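Local coordinates for protein immunoreactive 84kD antigen PG93 (Porphyromonas gingivalis, PDB 5M11) that serves as an essential bacterial surface component of the type IX secretion system and binds zinc and calcium ions, at residues A[532-537]-A[587-592]; A[602-607]-A[634-639]; A[470-475]-A[482-487]; A[550-555]-A[571-576]. One frame throughout, in Å; residues are numbered along the deposited sequence.

Interaction 1. Residues A[532-537]-A[587-592]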
loop_
_atom_site.group_PDB
_atom_site.type_symbol
_atom_site.label_atom_id
_atom_site.label_comp_id
_atom_site.label_asym_id
_atom_site.label_seq_id
_atom_site.Cartn_x
_atom_site.Cartn_y
_atom_site.Cartn_z
ATOM N N THR A 532 -4.857 19.752 14.705
ATOM C CA THR A 532 -4.285 18.515 15.236
ATOM C C THR A 532 -2.834 18.399 14.791
ATOM O O THR A 532 -2.520 18.806 13.677
ATOM C CB THR A 532 -5.110 17.281 14.795
ATOM O OG1 THR A 532 -6.489 17.494 15.109
ATOM C CG2 THR A 532 -4.639 15.983 15.476
ATOM N N ILE A 533 -1.956 17.845 15.672
ATOM C CA ILE A 533 -0.538 17.543 15.429
ATOM C C ILE A 533 -0.446 16.051 15.156
ATOM O O ILE A 533 -0.801 15.251 16.023
ATOM C CB ILE A 533 0.376 17.970 16.613
ATOM C CG1 ILE A 533 0.193 19.456 16.999
ATOM C CG2 ILE A 533 1.850 17.624 16.335
ATOM C CD1 ILE A 533 0.556 20.479 15.911
ATOM N N TYR A 534 -0.021 15.669 13.943
ATOM C CA TYR A 534 0.007 14.251 13.561
ATOM C C TYR A 534 1.383 13.642 13.637
ATOM O O TYR A 534 1.486 12.453 13.932
ATOM C CB TYR A 534 -0.549 14.047 12.142
ATOM C CG TYR A 534 -1.944 14.589 11.917
ATOM C CD1 TYR A 534 -3.048 14.000 12.528
ATOM C CD2 TYR A 534 -2.166 15.656 11.055
ATOM C CE1 TYR A 534 -4.338 14.482 12.310
ATOM C CE2 TYR A 534 -3.451 16.157 10.840
ATOM C CZ TYR A 534 -4.535 15.564 11.468
ATOM O OH TYR A 534 -5.805 16.053 11.273
ATOM N N ALA A 535 2.426 14.436 13.359
ATOM C CA ALA A 535 3.806 13.977 13.333
ATOM C C ALA A 535 4.733 14.912 14.078
ATOM O O ALA A 535 4.455 16.104 14.136
ATOM C CB ALA A 535 4.262 13.853 11.892
ATOM N N MET A 536 5.854 14.370 14.618
ATOM C CA MET A 536 6.935 15.059 15.365
ATOM C C MET A 536 8.290 14.417 15.100
ATOM O O MET A 536 8.370 13.187 15.097
ATOM C CB MET A 536 6.684 14.996 16.864
ATOM C CG MET A 536 5.562 15.838 17.315
ATOM S SD MET A 536 5.288 15.529 19.053
ATOM C CE MET A 536 4.084 16.628 19.289
ATOM N N ALA A 537 9.359 15.224 14.914
ATOM C CA ALA A 537 10.701 14.704 14.647
ATOM C C ALA A 537 11.761 15.613 15.186
ATOM O O ALA A 537 11.673 16.818 14.965
ATOM C CB ALA A 537 10.906 14.533 13.147
ATOM N N LYS A 587 -2.440 24.138 4.617
ATOM C CA LYS A 587 -3.662 23.299 4.537
ATOM C C LYS A 587 -3.398 21.824 4.082
ATOM O O LYS A 587 -4.353 21.052 3.944
ATOM C CB LYS A 587 -4.746 23.940 3.634
ATOM C CG LYS A 587 -5.400 25.203 4.209
ATOM C CD LYS A 587 -4.898 26.486 3.547
ATOM C CE LYS A 587 -5.797 26.969 2.439
ATOM N NZ LYS A 587 -5.160 28.053 1.650
ATOM N N VAL A 588 -2.118 21.437 3.893
ATOM C CA VAL A 588 -1.707 20.080 3.534
ATOM C C VAL A 588 -1.554 19.287 4.833
ATOM O O VAL A 588 -0.768 19.690 5.702
ATOM C CB VAL A 588 -0.394 20.089 2.707
ATOM C CG1 VAL A 588 0.224 18.704 2.624
ATOM C CG2 VAL A 588 -0.614 20.655 1.316
ATOM N N THR A 589 -2.300 18.173 4.975
ATOM C CA THR A 589 -2.243 17.318 6.168
ATOM C C THR A 589 -0.971 16.453 6.110
ATOM O O THR A 589 -0.826 15.603 5.229
ATOM C CB THR A 589 -3.536 16.520 6.295
ATOM O OG1 THR A 589 -4.601 17.446 6.514
ATOM C CG2 THR A 589 -3.498 15.516 7.418
ATOM N N VAL A 590 -0.040 16.717 7.042
ATOM C CA VAL A 590 1.254 16.031 7.175
ATOM C C VAL A 590 1.081 14.873 8.187
ATOM O O VAL A 590 0.751 15.108 9.356
ATOM C CB VAL A 590 2.409 17.017 7.562
ATOM C CG1 VAL A 590 3.691 16.277 7.957
ATOM C CG2 VAL A 590 2.694 17.996 6.433
ATOM N N THR A 591 1.305 13.632 7.709
ATOM C CA THR A 591 1.138 12.384 8.460
ATOM C C THR A 591 2.458 11.918 9.119
ATOM O O THR A 591 2.422 11.409 10.244
ATOM C CB THR A 591 0.574 11.314 7.534
ATOM O OG1 THR A 591 1.443 11.199 6.416
ATOM C CG2 THR A 591 -0.817 11.647 7.033
ATOM N N ASP A 592 3.615 12.077 8.430
ATOM C CA ASP A 592 4.909 11.679 9.001
ATOM C C ASP A 592 6.055 12.568 8.538
ATOM O O ASP A 592 5.981 13.211 7.480
ATOM C CB ASP A 592 5.258 10.196 8.720
ATOM C CG ASP A 592 5.956 9.488 9.893
ATOM O OD1 ASP A 592 6.206 10.150 10.935
ATOM O OD2 ASP A 592 6.217 8.268 9.784
#

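Interaction 2. Residues A[602-607]-A[634-639]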
loop_
_atom_site.group_PDB
_atom_site.type_symbol
_atom_site.label_atom_id
_atom_site.label_comp_id
_atom_site.label_asym_id
_atom_site.label_seq_id
_atom_site.Cartn_x
_atom_site.Cartn_y
_atom_site.Cartn_z
ATOM N N TRP A 602 12.213 14.396 5.134
ATOM C CA TRP A 602 11.328 13.605 4.278
ATOM C C TRP A 602 9.942 13.741 4.859
ATOM O O TRP A 602 9.710 13.349 6.002
ATOM C CB TRP A 602 11.778 12.143 4.160
ATOM C CG TRP A 602 13.015 11.971 3.334
ATOM C CD1 TRP A 602 14.299 11.894 3.790
ATOM C CD2 TRP A 602 13.093 11.913 1.902
ATOM N NE1 TRP A 602 15.171 11.766 2.730
ATOM C CE2 TRP A 602 14.460 11.798 1.559
ATOM C CE3 TRP A 602 12.140 11.972 0.868
ATOM C CZ2 TRP A 602 14.897 11.745 0.230
ATOM C CZ3 TRP A 602 12.574 11.913 -0.449
ATOM C CH2 TRP A 602 13.935 11.783 -0.756
ATOM N N VAL A 603 9.049 14.407 4.125
ATOM C CA VAL A 603 7.689 14.663 4.582
ATOM C C VAL A 603 6.637 13.846 3.807
ATOM O O VAL A 603 6.464 14.034 2.593
ATOM C CB VAL A 603 7.354 16.162 4.496
ATOM C CG1 VAL A 603 5.980 16.434 5.088
ATOM C CG2 VAL A 603 8.425 17.016 5.178
ATOM N N ALA A 604 5.910 12.978 4.540
ATOM C CA ALA A 604 4.761 12.224 4.054
ATOM C C ALA A 604 3.512 13.049 4.287
ATOM O O ALA A 604 3.343 13.622 5.374
ATOM C CB ALA A 604 4.649 10.919 4.793
ATOM N N THR A 605 2.646 13.130 3.271
ATOM C CA THR A 605 1.392 13.882 3.321
ATOM C C THR A 605 0.171 13.009 2.962
ATOM O O THR A 605 0.279 12.001 2.260
ATOM C CB THR A 605 1.427 15.125 2.376
ATOM O OG1 THR A 605 1.186 14.739 1.014
ATOM C CG2 THR A 605 2.703 15.958 2.507
ATOM N N GLN A 606 -0.998 13.460 3.407
ATOM C CA GLN A 606 -2.279 12.853 3.103
ATOM C C GLN A 606 -2.837 13.574 1.882
ATOM O O GLN A 606 -3.367 14.673 2.018
ATOM C CB GLN A 606 -3.209 12.961 4.330
ATOM C CG GLN A 606 -4.600 12.378 4.148
ATOM C CD GLN A 606 -5.161 11.931 5.471
ATOM O OE1 GLN A 606 -5.681 12.733 6.263
ATOM N NE2 GLN A 606 -5.047 10.635 5.745
ATOM N N GLY A 607 -2.590 13.007 0.702
ATOM C CA GLY A 607 -3.093 13.497 -0.579
ATOM C C GLY A 607 -2.217 14.304 -1.520
ATOM O O GLY A 607 -2.691 14.664 -2.601
ATOM N N ASN A 634 -0.734 8.886 -3.403
ATOM C CA ASN A 634 -0.427 10.233 -2.893
ATOM C C ASN A 634 -0.756 10.329 -1.386
ATOM O O ASN A 634 -0.337 11.289 -0.741
ATOM C CB ASN A 634 -1.184 11.325 -3.673
ATOM C CG ASN A 634 -0.734 11.531 -5.104
ATOM O OD1 ASN A 634 0.446 11.392 -5.442
ATOM N ND2 ASN A 634 -1.669 11.926 -5.967
ATOM N N ASN A 635 -1.516 9.346 -0.838
ATOM C CA ASN A 635 -1.864 9.285 0.576
ATOM C C ASN A 635 -0.883 8.319 1.273
ATOM O O ASN A 635 -1.000 7.091 1.146
ATOM C CB ASN A 635 -3.343 8.900 0.787
ATOM C CG ASN A 635 -3.823 8.836 2.234
ATOM O OD1 ASN A 635 -3.108 9.159 3.207
ATOM N ND2 ASN A 635 -5.064 8.401 2.407
ATOM N N ILE A 636 0.122 8.915 1.963
ATOM C CA ILE A 636 1.185 8.231 2.700
ATOM C C ILE A 636 0.843 8.283 4.181
ATOM O O ILE A 636 0.608 9.359 4.718
ATOM C CB ILE A 636 2.591 8.841 2.406
ATOM C CG1 ILE A 636 2.824 9.032 0.889
ATOM C CG2 ILE A 636 3.725 7.993 3.065
ATOM C CD1 ILE A 636 3.941 9.964 0.543
ATOM N N LEU A 637 0.835 7.120 4.831
ATOM C CA LEU A 637 0.459 6.947 6.233
ATOM C C LEU A 637 1.652 6.975 7.183
ATOM O O LEU A 637 1.505 7.430 8.326
ATOM C CB LEU A 637 -0.295 5.607 6.387
ATOM C CG LEU A 637 -1.819 5.676 6.223
ATOM C CD1 LEU A 637 -2.233 5.886 4.773
ATOM C CD2 LEU A 637 -2.473 4.437 6.776
ATOM N N SER A 638 2.820 6.456 6.716
ATOM C CA SER A 638 4.054 6.361 7.492
ATOM C C SER A 638 5.335 6.431 6.632
ATOM O O SER A 638 5.299 6.254 5.413
ATOM C CB SER A 638 4.058 5.064 8.295
ATOM O OG SER A 638 3.841 3.933 7.468
ATOM N N LEU A 639 6.466 6.694 7.312
ATOM C CA LEU A 639 7.846 6.756 6.821
ATOM C C LEU A 639 8.817 6.045 7.828
ATOM O O LEU A 639 8.488 5.884 9.017
ATOM C CB LEU A 639 8.293 8.222 6.600
ATOM C CG LEU A 639 7.687 9.031 5.443
ATOM C CD1 LEU A 639 8.267 10.420 5.403
ATOM C CD2 LEU A 639 7.863 8.340 4.079
#

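Interaction 3. Residues A[470-475]-A[482-487]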
loop_
_atom_site.group_PDB
_atom_site.type_symbol
_atom_site.label_atom_id
_atom_site.label_comp_id
_atom_site.label_asym_id
_atom_site.label_seq_id
_atom_site.Cartn_x
_atom_site.Cartn_y
_atom_site.Cartn_z
ATOM N N PHE A 470 -3.881 9.979 22.689
ATOM C CA PHE A 470 -2.608 10.626 22.422
ATOM C C PHE A 470 -2.123 10.110 21.075
ATOM O O PHE A 470 -2.713 9.169 20.531
ATOM C CB PHE A 470 -1.585 10.321 23.534
ATOM C CG PHE A 470 -1.694 11.112 24.818
ATOM C CD1 PHE A 470 -1.136 12.381 24.922
ATOM C CD2 PHE A 470 -2.276 10.552 25.952
ATOM C CE1 PHE A 470 -1.187 13.088 26.133
ATOM C CE2 PHE A 470 -2.361 11.272 27.149
ATOM C CZ PHE A 470 -1.811 12.531 27.236
ATOM N N GLY A 471 -1.056 10.700 20.552
ATOM C CA GLY A 471 -0.491 10.312 19.269
ATOM C C GLY A 471 0.740 9.458 19.406
ATOM O O GLY A 471 0.645 8.244 19.581
ATOM N N ASN A 472 1.903 10.088 19.313
ATOM C CA ASN A 472 3.190 9.401 19.384
ATOM C C ASN A 472 4.137 10.111 20.367
ATOM O O ASN A 472 3.981 11.304 20.633
ATOM C CB ASN A 472 3.813 9.289 17.989
ATOM C CG ASN A 472 2.899 8.686 16.950
ATOM O OD1 ASN A 472 2.278 9.398 16.141
ATOM N ND2 ASN A 472 2.777 7.365 16.972
ATOM N N MET A 473 5.105 9.377 20.914
ATOM C CA MET A 473 6.005 9.968 21.895
ATOM C C MET A 473 7.427 10.131 21.368
ATOM O O MET A 473 7.985 9.199 20.781
ATOM C CB MET A 473 6.017 9.109 23.178
ATOM C CG MET A 473 6.816 9.695 24.335
ATOM S SD MET A 473 6.821 8.591 25.774
ATOM C CE MET A 473 5.102 8.671 26.260
ATOM N N ILE A 474 8.019 11.309 21.594
ATOM C CA ILE A 474 9.425 11.492 21.275
ATOM C C ILE A 474 10.094 11.869 22.583
ATOM O O ILE A 474 9.506 12.615 23.366
ATOM C CB ILE A 474 9.780 12.409 20.078
ATOM C CG1 ILE A 474 9.510 13.889 20.343
ATOM C CG2 ILE A 474 9.081 11.933 18.815
ATOM C CD1 ILE A 474 10.210 14.755 19.395
ATOM N N ILE A 475 11.243 11.247 22.879
ATOM C CA ILE A 475 11.998 11.474 24.113
ATOM C C ILE A 475 13.325 12.161 23.720
ATOM O O ILE A 475 14.198 11.523 23.133
ATOM C CB ILE A 475 12.200 10.139 24.919
ATOM C CG1 ILE A 475 10.869 9.458 25.273
ATOM C CG2 ILE A 475 13.070 10.324 26.161
ATOM C CD1 ILE A 475 10.994 7.971 25.770
ATOM N N TRP A 482 7.758 14.416 24.647
ATOM C CA TRP A 482 6.750 15.141 23.860
ATOM C C TRP A 482 5.727 14.158 23.387
ATOM O O TRP A 482 6.091 13.133 22.804
ATOM C CB TRP A 482 7.369 15.898 22.658
ATOM C CG TRP A 482 8.331 17.005 23.010
ATOM C CD1 TRP A 482 9.364 16.940 23.894
ATOM C CD2 TRP A 482 8.413 18.304 22.394
ATOM N NE1 TRP A 482 10.027 18.146 23.937
ATOM C CE2 TRP A 482 9.489 18.988 23.002
ATOM C CE3 TRP A 482 7.663 18.969 21.409
ATOM C CZ2 TRP A 482 9.835 20.296 22.663
ATOM C CZ3 TRP A 482 8.009 20.262 21.069
ATOM C CH2 TRP A 482 9.077 20.919 21.701
ATOM N N VAL A 483 4.452 14.422 23.688
ATOM C CA VAL A 483 3.344 13.569 23.239
ATOM C C VAL A 483 2.298 14.465 22.575
ATOM O O VAL A 483 1.847 15.402 23.220
ATOM C CB VAL A 483 2.701 12.666 24.348
ATOM C CG1 VAL A 483 2.012 11.463 23.727
ATOM C CG2 VAL A 483 3.718 12.187 25.375
ATOM N N ASN A 484 1.914 14.180 21.309
ATOM C CA ASN A 484 0.859 14.920 20.592
ATOM C C ASN A 484 -0.540 14.441 21.032
ATOM O O ASN A 484 -0.678 13.305 21.469
ATOM C CB ASN A 484 1.007 14.844 19.051
ATOM C CG ASN A 484 1.115 13.473 18.408
ATOM O OD1 ASN A 484 2.089 12.733 18.579
ATOM N ND2 ASN A 484 0.212 13.187 17.496
ATOM N N ILE A 485 -1.561 15.321 20.957
ATOM C CA ILE A 485 -2.947 14.974 21.345
ATOM C C ILE A 485 -3.769 14.729 20.084
ATOM O O ILE A 485 -3.988 15.657 19.298
ATOM C CB ILE A 485 -3.661 16.023 22.279
ATOM C CG1 ILE A 485 -2.687 16.716 23.295
ATOM C CG2 ILE A 485 -4.900 15.420 22.985
ATOM C CD1 ILE A 485 -2.107 15.927 24.400
ATOM N N LEU A 486 -4.214 13.484 19.889
ATOM C CA LEU A 486 -5.035 13.160 18.731
ATOM C C LEU A 486 -6.518 13.459 18.986
ATOM O O LEU A 486 -7.215 13.822 18.039
ATOM C CB LEU A 486 -4.860 11.700 18.311
ATOM C CG LEU A 486 -3.626 11.336 17.483
ATOM C CD1 LEU A 486 -3.689 9.897 17.070
ATOM C CD2 LEU A 486 -3.490 12.205 16.235
ATOM N N HIS A 487 -6.996 13.304 20.252
ATOM C CA HIS A 487 -8.388 13.547 20.638
ATOM C C HIS A 487 -8.599 13.734 22.174
ATOM O O HIS A 487 -8.059 12.958 22.961
ATOM C CB HIS A 487 -9.283 12.386 20.135
ATOM C CG HIS A 487 -10.061 12.725 18.894
ATOM N ND1 HIS A 487 -9.593 12.384 17.624
ATOM C CD2 HIS A 487 -11.231 13.403 18.762
ATOM C CE1 HIS A 487 -10.495 12.854 16.773
ATOM N NE2 HIS A 487 -11.496 13.482 17.411
#

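Interaction 4. Residues A[550-555]-A[571-576]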
loop_
_atom_site.group_PDB
_atom_site.type_symbol
_atom_site.label_atom_id
_atom_site.label_comp_id
_atom_site.label_asym_id
_atom_site.label_seq_id
_atom_site.Cartn_x
_atom_site.Cartn_y
_atom_site.Cartn_z
ATOM N N ILE A 550 -2.510 21.846 8.868
ATOM C CA ILE A 550 -2.234 23.099 8.151
ATOM C C ILE A 550 -0.755 23.189 7.668
ATOM O O ILE A 550 -0.311 24.259 7.246
ATOM C CB ILE A 550 -2.636 24.337 9.004
ATOM C CG1 ILE A 550 -1.746 24.498 10.258
ATOM C CG2 ILE A 550 -4.127 24.316 9.362
ATOM C CD1 ILE A 550 -1.599 25.927 10.756
ATOM N N GLY A 551 -0.028 22.072 7.711
ATOM C CA GLY A 551 1.358 22.023 7.259
ATOM C C GLY A 551 2.395 21.668 8.306
ATOM O O GLY A 551 2.082 21.064 9.336
ATOM N N ILE A 552 3.650 22.047 8.037
ATOM C CA ILE A 552 4.782 21.744 8.909
ATOM C C ILE A 552 5.315 23.038 9.585
ATOM O O ILE A 552 5.132 24.129 9.048
ATOM C CB ILE A 552 5.863 20.990 8.068
ATOM C CG1 ILE A 552 6.772 20.132 8.973
ATOM C CG2 ILE A 552 6.664 21.927 7.122
ATOM C CD1 ILE A 552 7.695 19.149 8.237
ATOM N N PHE A 553 5.949 22.893 10.776
ATOM C CA PHE A 553 6.552 23.974 11.592
ATOM C C PHE A 553 7.445 23.403 12.701
ATOM O O PHE A 553 7.114 22.373 13.299
ATOM C CB PHE A 553 5.497 24.934 12.200
ATOM C CG PHE A 553 4.326 24.287 12.902
ATOM C CD1 PHE A 553 4.377 24.010 14.261
ATOM C CD2 PHE A 553 3.166 23.968 12.203
ATOM C CE1 PHE A 553 3.289 23.421 14.908
ATOM C CE2 PHE A 553 2.090 23.357 12.849
ATOM C CZ PHE A 553 2.155 23.096 14.196
ATOM N N GLY A 554 8.559 24.079 12.960
ATOM C CA GLY A 554 9.534 23.631 13.949
ATOM C C GLY A 554 9.871 24.566 15.100
ATOM O O GLY A 554 9.988 25.795 14.932
ATOM N N VAL A 555 10.057 23.960 16.291
ATOM C CA VAL A 555 10.447 24.648 17.515
ATOM C C VAL A 555 11.963 24.505 17.644
ATOM O O VAL A 555 12.461 23.383 17.738
ATOM C CB VAL A 555 9.696 24.123 18.776
ATOM C CG1 VAL A 555 10.068 24.934 20.018
ATOM C CG2 VAL A 555 8.189 24.136 18.566
ATOM N N VAL A 571 8.245 27.948 14.146
ATOM C CA VAL A 571 8.628 28.638 12.911
ATOM C C VAL A 571 7.993 27.923 11.716
ATOM O O VAL A 571 8.292 26.741 11.474
ATOM C CB VAL A 571 10.175 28.744 12.744
ATOM C CG1 VAL A 571 10.548 29.412 11.422
ATOM C CG2 VAL A 571 10.830 29.459 13.923
ATOM N N ARG A 572 7.117 28.639 10.976
ATOM C CA ARG A 572 6.506 28.119 9.746
ATOM C C ARG A 572 7.472 28.450 8.608
ATOM O O ARG A 572 7.787 29.631 8.409
ATOM C CB ARG A 572 5.096 28.670 9.496
ATOM C CG ARG A 572 4.046 28.100 10.427
ATOM C CD ARG A 572 2.662 28.567 10.040
ATOM N NE ARG A 572 2.085 27.716 9.000
ATOM C CZ ARG A 572 0.817 27.772 8.604
ATOM N NH1 ARG A 572 -0.023 28.641 9.155
ATOM N NH2 ARG A 572 0.379 26.954 7.658
ATOM N N PRO A 573 8.052 27.420 7.942
ATOM C CA PRO A 573 9.058 27.685 6.904
ATOM C C PRO A 573 8.512 28.545 5.774
ATOM O O PRO A 573 7.349 28.409 5.393
ATOM C CB PRO A 573 9.440 26.283 6.412
ATOM C CG PRO A 573 9.049 25.372 7.492
ATOM C CD PRO A 573 7.820 25.970 8.089
ATOM N N VAL A 574 9.352 29.458 5.279
ATOM C CA VAL A 574 9.006 30.388 4.207
ATOM C C VAL A 574 9.870 30.068 2.972
ATOM O O VAL A 574 11.102 30.038 3.067
ATOM C CB VAL A 574 9.150 31.856 4.689
ATOM C CG1 VAL A 574 8.984 32.842 3.544
ATOM C CG2 VAL A 574 8.152 32.163 5.799
ATOM N N GLY A 575 9.205 29.808 1.846
ATOM C CA GLY A 575 9.850 29.495 0.578
ATOM C C GLY A 575 9.524 30.459 -0.543
ATOM O O GLY A 575 8.662 31.330 -0.393
ATOM N N GLY A 576 10.223 30.300 -1.664
ATOM C CA GLY A 576 10.033 31.119 -2.855
ATOM C C GLY A 576 10.927 32.335 -2.952
ATOM O O GLY A 576 11.539 32.755 -1.968
#

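Interaction 1. Residues A[532-537]-A[587-592]
Tyr534 opens the contact by laying its side chain against Thr589 and Val590, where the innermost strands of two successive beta-propeller blades, 533-538 and 589-595, come together. The strand axes approach to 5.2 Å at an angle of 50°, and the two strands belong to separate sheets, with side chains and carbonyls filling the seam. The tyrosine has CG anti to its carbonyl carbon (chi1 -56°), which carries the ring along the neighbouring strand. Its CB lies 3.3 Å from Val590 O, a carbonyl that sits at the ring edge, near the ring plane. Farther out, CE2 of Tyr534 meets the methyl CG2 of Thr589 at 3.5 Å, on an oblique approach. Tyr534 and the next residue, Ala535, form a classic beta bulge opposite Gly547 of their own blade. Ala535 then pushes its small CB toward the other strand, 3.5 Å from Thr591 O and 3.7 Å from Asp592 CA. Thr591 and Asp592 bulge in turn opposite Ala604. Asp592 is a zinc ligand known for this protein, although the ion of that site is not bound to this chain in the model; its OD2 accepts hydrogen bonds from Leu639 N and a glycerol.

Interaction 2. Residues A[602-607]-A[634-639]
Leu639 overlaps the methyl of Ala604 with its branch point, CG to CB 3.6 Å, and reaches past it toward Trp602. The setting is a junction between beta-propeller blades: strand 636-642 begins the next blade and runs against strand 601-606, the second strand of the blade before, at 158° between strand directions. Leu639 is held with CG anti to its carbonyl carbon (chi1 -70°), and this directs CD1 to a place 3.3 Å from Trp602 O and near the CB of the same tryptophan. The indole itself leads away, its NE1 hydrogen-bonded to OD1 of Asp596. Ile636 brings the branch methyl CG2 to 3.5 Å from the same alanine CB, so both branched side chains converge on one small methyl; Ile650 of strand 647-652 touches both Ile636 and Leu639. This apolar seam gives way to backbone bonding at the opposite end. Ile636 N donates to Thr605 O at 3.1 Å in a nearly straight bond, whereas Gly607 N, where the chain leaves the strand with a positive phi, makes a more bent bond to Asn634 O at 3.2 Å. Beyond it the side chains of Gln606 and Asn635 lie side by side and point the same way, their amide planes turned 80° apart. NE2 of Gln606 stands 3.5 Å from OD1 of Asn635, a packing contact of two polar groups at the more exposed end of the seam.

Interaction 3. Residues A[470-475]-A[482-487]
This contact is an antiparallel beta hairpin interrupted by a beta bulge, formed by the two inner strands, 469-475 and 481-485, of one blade of the propeller. Ile474 and Trp482 make its regular part as a hydrogen-bonded pair: Trp482 N reaches Ile474 O at 2.8 Å, nearly along the C=O axis, and Ile474 N returns a bond to Trp482 O. The same two residues touch through CG1 of the isoleucine and CB of the tryptophan. Next to them Met473 and Val483 form a non-hydrogen-bonded pair on the opposite face, with CE of Met473 resting 3.9 Å from CG2 of Val483. The register then slips by one residue before Phe470 and Ile485. Across the slip a side chain takes over from the backbone: Asn484, with CG placed between its N and carbonyl carbon (chi1 53°), turns OD1 to accept Asn472 N at 2.8 Å. Its main-chain O meanwhile takes Gly471 N, also at 2.8 Å. Both donors stand above the respective carbonyl planes. Asn484 thus uses two oxygens to hold consecutive N-H groups of the bulge, while its ND2 makes a weak bond to Ile533 O of the following blade. Phe470 closes this end, its CD1 3.5 Å from CG1 of Val483 and its CE1 equally near CD1 of Ile485. Beyond the hairpin, Thr438 of strand 435-439 in the preceding blade packs on Phe470, Met473 and Val483; within the blade, Val497 and Ile499 of the next strand, 497-501, lie against Trp482.

Interaction 4. Residues A[550-555]-A[571-576]
Gly554 and Val571 bond to each other twice, as the hydrogen-bonded pair that joins strand 551-555 to strand 570-575 in an antiparallel propeller blade. Val571 N meets Gly554 O at 2.9 Å and Gly554 N meets Val571 O at 3.1 Å, with angles at the hydrogen of 159° and 157°. Phe553 adds a CA-H...O contact to the same Val571 carbonyl, while its CB packs on CG of Arg572, 3.9 Å away. Pro573, which has no N-H to offer, replaces a further strand bond with van der Waals contact: its CD lies 3.4 Å from Ile552 O, and its CG approaches CG2 of Ile552. The arginine then extends back along the first strand. Its chain bends about the CG-CD bond (chi3 85°), which sets the guanidinium beside Ile550, the two side chains meeting at about a right angle. CD1 of Ile550 sits over one face of the guanidinium, toward its rim, 3.5 Å from NH1. NH2 comes near Ile550 O as well, though at an angle too poor for a hydrogen bond. One shell farther out, Asp586 OD2 forms a salt bridge with NH2, which would help to orient the guanidinium, while the ring of Phe553 meets that of His530 and Pro573 packs on Trp545. The chemistry is therefore divided: backbone bonds pair the strands at Val571, and at Arg572 a guanidinium packed under the methyl CD1 of Ile550 takes over, its positive charge presumably balanced by Asp586.

How the interactions relate
Along the chain interaction 3 comes first, then interaction 1, which encloses interaction 4, and finally interaction 2. All four belong to one beta-propeller and divide into two kinds: interactions 3 and 4 bond neighbouring strands within a blade, whereas interactions 1 and 2 join successive blades. Interactions 1 and 2 are closest, their centres about 9 Å apart, sharing the sheet of strands 589-595 and 601-606 and meeting through Thr591 OG1 and Ile636 O. Interactions 3 and 4 each lie about 12 Å from interaction 1 between centres, and about 20 Å from each other; strand 533-538 of interaction 1 lies in the same blade as interaction 4. Interaction 1 thus forms the middle link in a blade-to-blade series.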